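Long-range contact in protein interacting with Hsp90 1 (Saccharomyces cerevisiae, PDB 4CGU), which takes part in pre-rRNA processing and is required for the interaction of NOP58 with snoRNA: residues A92-E100 / L128-I136. Numbering follows the deposited sequence. Where two conformers were deposited one is given.
Sequences AYKLRILIE and LSIPLPRDI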
loop_
_atom_site.group_PDB
_atom_site.type_symbol
_atom_site.label_atom_id
_atom_site.label_comp_id
_atom_site.label_asym_id
_atom_site.label_seq_id
_atom_site.Cartn_x
_atom_site.Cartn_y
_atom_site.Cartn_z
ATOM N N ALA B 92 12.137 -12.074 -3.200
ATOM C CA ALA B 92 11.299 -10.884 -3.298
ATOM C C ALA B 92 10.584 -10.596 -1.978
ATOM O O ALA B 92 10.206 -9.461 -1.693
ATOM C CB ALA B 92 10.296 -11.037 -4.437
ATOM N N TYR B 93 10.409 -11.637 -1.172
ATOM C CA TYR B 93 9.811 -11.501 0.150
ATOM C C TYR B 93 10.789 -12.025 1.195
ATOM O O TYR B 93 11.706 -12.773 0.869
ATOM C CB TYR B 93 8.495 -12.277 0.216
ATOM C CG TYR B 93 8.564 -13.630 -0.457
ATOM C CD1 TYR B 93 9.096 -14.729 0.203
ATOM C CD2 TYR B 93 8.114 -13.804 -1.762
ATOM C CE1 TYR B 93 9.169 -15.964 -0.411
ATOM C CE2 TYR B 93 8.181 -15.040 -2.381
ATOM C CZ TYR B 93 8.709 -16.116 -1.697
ATOM O OH TYR B 93 8.782 -17.350 -2.298
ATOM N N LYS B 94 10.595 -11.618 2.445
ATOM C CA LYS B 94 11.449 -12.056 3.541
ATOM C C LYS B 94 10.738 -13.094 4.393
ATOM O O LYS B 94 11.375 -13.918 5.056
ATOM C CB LYS B 94 11.820 -10.873 4.433
ATOM C CG LYS B 94 12.542 -9.739 3.723
ATOM C CD LYS B 94 13.850 -10.214 3.133
ATOM C CE LYS B 94 14.598 -9.072 2.454
ATOM N NZ LYS B 94 15.850 -9.551 1.796
ATOM N N LEU B 95 9.412 -13.048 4.381
ATOM C CA LEU B 95 8.619 -13.831 5.315
ATOM C C LEU B 95 7.417 -14.455 4.627
ATOM O O LEU B 95 6.726 -13.796 3.842
ATOM C CB LEU B 95 8.141 -12.932 6.459
ATOM C CG LEU B 95 7.185 -13.554 7.473
ATOM C CD1 LEU B 95 7.902 -14.584 8.350
ATOM C CD2 LEU B 95 6.526 -12.473 8.316
ATOM N N ARG B 96 7.174 -15.730 4.925
ATOM C CA ARG B 96 5.924 -16.375 4.551
ATOM C C ARG B 96 5.162 -16.838 5.790
ATOM O O ARG B 96 5.730 -17.471 6.677
ATOM C CB ARG B 96 6.162 -17.572 3.634
ATOM C CG ARG B 96 4.875 -18.295 3.263
ATOM C CD ARG B 96 5.145 -19.627 2.596
ATOM N NE ARG B 96 5.627 -20.631 3.541
ATOM C CZ ARG B 96 6.269 -21.738 3.180
ATOM N NH1 ARG B 96 6.512 -21.971 1.896
ATOM N NH2 ARG B 96 6.676 -22.607 4.097
ATOM N N ILE B 97 3.874 -16.514 5.842
ATOM C CA ILE B 97 2.993 -16.952 6.915
ATOM C C ILE B 97 1.941 -17.887 6.338
ATOM O O ILE B 97 1.291 -17.552 5.354
ATOM C CB ILE B 97 2.272 -15.756 7.551
ATOM C CG1 ILE B 97 3.284 -14.665 7.907
ATOM C CG2 ILE B 97 1.465 -16.194 8.773
ATOM C CD1 ILE B 97 2.649 -13.348 8.260
ATOM N N LEU B 98 1.793 -19.062 6.943
ATOM C CA LEU B 98 0.727 -19.995 6.602
ATOM C C LEU B 98 -0.308 -20.022 7.708
ATOM O O LEU B 98 0.012 -20.297 8.866
ATOM C CB LEU B 98 1.275 -21.413 6.423
ATOM C CG LEU B 98 2.374 -21.635 5.389
ATOM C CD1 LEU B 98 2.612 -23.123 5.164
ATOM C CD2 LEU B 98 2.005 -20.955 4.094
ATOM N N ILE B 99 -1.554 -19.732 7.357
ATOM C CA ILE B 99 -2.640 -19.848 8.314
ATOM C C ILE B 99 -3.568 -20.952 7.845
ATOM O O ILE B 99 -4.135 -20.877 6.758
ATOM C CB ILE B 99 -3.428 -18.542 8.449
ATOM C CG1 ILE B 99 -2.489 -17.396 8.838
ATOM C CG2 ILE B 99 -4.562 -18.713 9.463
ATOM C CD1 ILE B 99 -3.208 -16.138 9.233
ATOM N N GLU B 100 -3.715 -21.982 8.669
ATOM C CA GLU B 100 -4.453 -23.171 8.280
ATOM C C GLU B 100 -5.617 -23.454 9.229
ATOM O O GLU B 100 -5.446 -23.461 10.444
ATOM C CB GLU B 100 -3.494 -24.361 8.252
ATOM C CG GLU B 100 -4.103 -25.643 7.763
ATOM C CD GLU B 100 -3.079 -26.751 7.590
ATOM O OE1 GLU B 100 -1.866 -26.446 7.569
ATOM O OE2 GLU B 100 -3.489 -27.927 7.482
ATOM N N LEU B 128 -7.883 -13.671 14.890
ATOM C CA LEU B 128 -6.463 -13.862 14.616
ATOM C C LEU B 128 -5.675 -12.613 14.212
ATOM O O LEU B 128 -6.134 -11.802 13.411
ATOM C CB LEU B 128 -6.309 -14.951 13.550
ATOM C CG LEU B 128 -4.939 -15.589 13.341
ATOM C CD1 LEU B 128 -4.303 -15.958 14.663
ATOM C CD2 LEU B 128 -5.099 -16.824 12.481
ATOM N N SER B 129 -4.479 -12.475 14.779
ATOM C CA SER B 129 -3.574 -11.389 14.424
ATOM C C SER B 129 -2.130 -11.880 14.411
ATOM O O SER B 129 -1.707 -12.617 15.302
ATOM C CB SER B 129 -3.714 -10.224 15.402
ATOM O OG SER B 129 -3.138 -10.546 16.656
ATOM N N ILE B 130 -1.381 -11.468 13.396
ATOM C CA ILE B 130 0.014 -11.848 13.260
ATOM C C ILE B 130 0.880 -10.610 13.384
ATOM O O ILE B 130 0.984 -9.819 12.439
ATOM C CB ILE B 130 0.302 -12.454 11.874
ATOM C CG1 ILE B 130 -0.865 -13.323 11.404
ATOM C CG2 ILE B 130 1.620 -13.234 11.889
ATOM C CD1 ILE B 130 -0.973 -14.633 12.130
ATOM N N PRO B 131 1.492 -10.414 14.556
ATOM C CA PRO B 131 2.508 -9.365 14.638
ATOM C C PRO B 131 3.636 -9.742 13.694
ATOM O O PRO B 131 3.943 -10.924 13.574
ATOM C CB PRO B 131 2.982 -9.450 16.091
ATOM C CG PRO B 131 1.846 -10.077 16.826
ATOM C CD PRO B 131 1.234 -11.048 15.858
ATOM N N LEU B 132 4.224 -8.768 13.012
ATOM C CA LEU B 132 5.277 -9.067 12.054
ATOM C C LEU B 132 6.636 -8.843 12.700
ATOM O O LEU B 132 6.777 -7.954 13.538
ATOM C CB LEU B 132 5.123 -8.198 10.805
ATOM C CG LEU B 132 3.774 -8.306 10.085
ATOM C CD1 LEU B 132 3.799 -7.487 8.808
ATOM C CD2 LEU B 132 3.423 -9.757 9.783
ATOM N N PRO B 133 7.637 -9.654 12.321
ATOM C CA PRO B 133 8.992 -9.523 12.866
ATOM C C PRO B 133 9.484 -8.092 12.692
ATOM O O PRO B 133 9.218 -7.481 11.658
ATOM C CB PRO B 133 9.814 -10.472 11.993
ATOM C CG PRO B 133 8.828 -11.447 11.458
ATOM C CD PRO B 133 7.565 -10.674 11.262
ATOM N N ARG B 134 10.180 -7.567 13.692
ATOM C CA ARG B 134 10.549 -6.158 13.708
ATOM C C ARG B 134 11.732 -5.845 12.801
ATOM O O ARG B 134 11.994 -4.683 12.497
ATOM C CB ARG B 134 10.847 -5.703 15.139
ATOM C CG ARG B 134 11.949 -6.497 15.812
ATOM C CD ARG B 134 12.102 -6.095 17.261
ATOM N NE ARG B 134 10.816 -6.077 17.946
ATOM C CZ ARG B 134 10.675 -6.031 19.266
ATOM N NH1 ARG B 134 11.747 -6.007 20.045
ATOM N NH2 ARG B 134 9.464 -6.014 19.805
ATOM N N ASP B 135 12.441 -6.880 12.363
ATOM C CA ASP B 135 13.636 -6.690 11.543
ATOM C C ASP B 135 13.339 -6.706 10.045
ATOM O O ASP B 135 14.248 -6.863 9.232
ATOM C CB ASP B 135 14.683 -7.761 11.861
ATOM C CG ASP B 135 14.268 -9.145 11.387
ATOM O OD1 ASP B 135 13.106 -9.536 11.618
ATOM O OD2 ASP B 135 15.106 -9.839 10.776
ATOM N N ILE B 136 12.070 -6.549 9.682
ATOM C CA ILE B 136 11.659 -6.595 8.282
ATOM C C ILE B 136 11.021 -5.282 7.834
ATOM O O ILE B 136 10.158 -4.743 8.523
ATOM C CB ILE B 136 10.662 -7.749 8.040
ATOM C CG1 ILE B 136 11.404 -9.076 7.910
ATOM C CG2 ILE B 136 9.832 -7.510 6.794
ATOM C CD1 ILE B 136 10.477 -10.261 7.779
#
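Ile97 lays its CD1 methyl between two side chains of residues 128-136, 3.8 Å from Ile130 CG2 and 4.0 Å from Leu132 CD2. It slides past Ile130 in the opposite direction and crosses Leu132 at about a right angle. Two residues on, Ile99 reaches tip to tip toward Leu128 and Ile130: its CG2 lies 3.6 Å from Leu128 CD2, while its CD1 faces Ile130 CD1. With CG1 anti to the carbonyl carbon (chi1 -57°) and CG2 anti to the backbone N, Ile99 brings both branches to the Leu128 methyl. Leu95, two residues before Ile97, directs CD2 at the ring of Pro133, 3.6 Å from Pro133 CD. Beyond it, Ile136 closes the row after the type I turn 133-136, its CD1 methyl resting 3.7 Å from Lys94 CB and 3.8 Å from Leu95 CB. The classic beta bulge that Lys94 and Leu95 form opposite Ile158 probably lets both CB atoms meet this one methyl; the lysine chain then leads away. This is the core of a beta sandwich, as expected of the CS domain that forms the C-terminal part of the protein: Leu95, Ile97 and Ile99 point inward, whereas Arg96, on the other face, hydrogen-bonds the backbone of another protein's chain. No hydrogen bond joins the two segments, so they meet here through aliphatic contacts alone, consistent with chiefly hydrophobic cohesion.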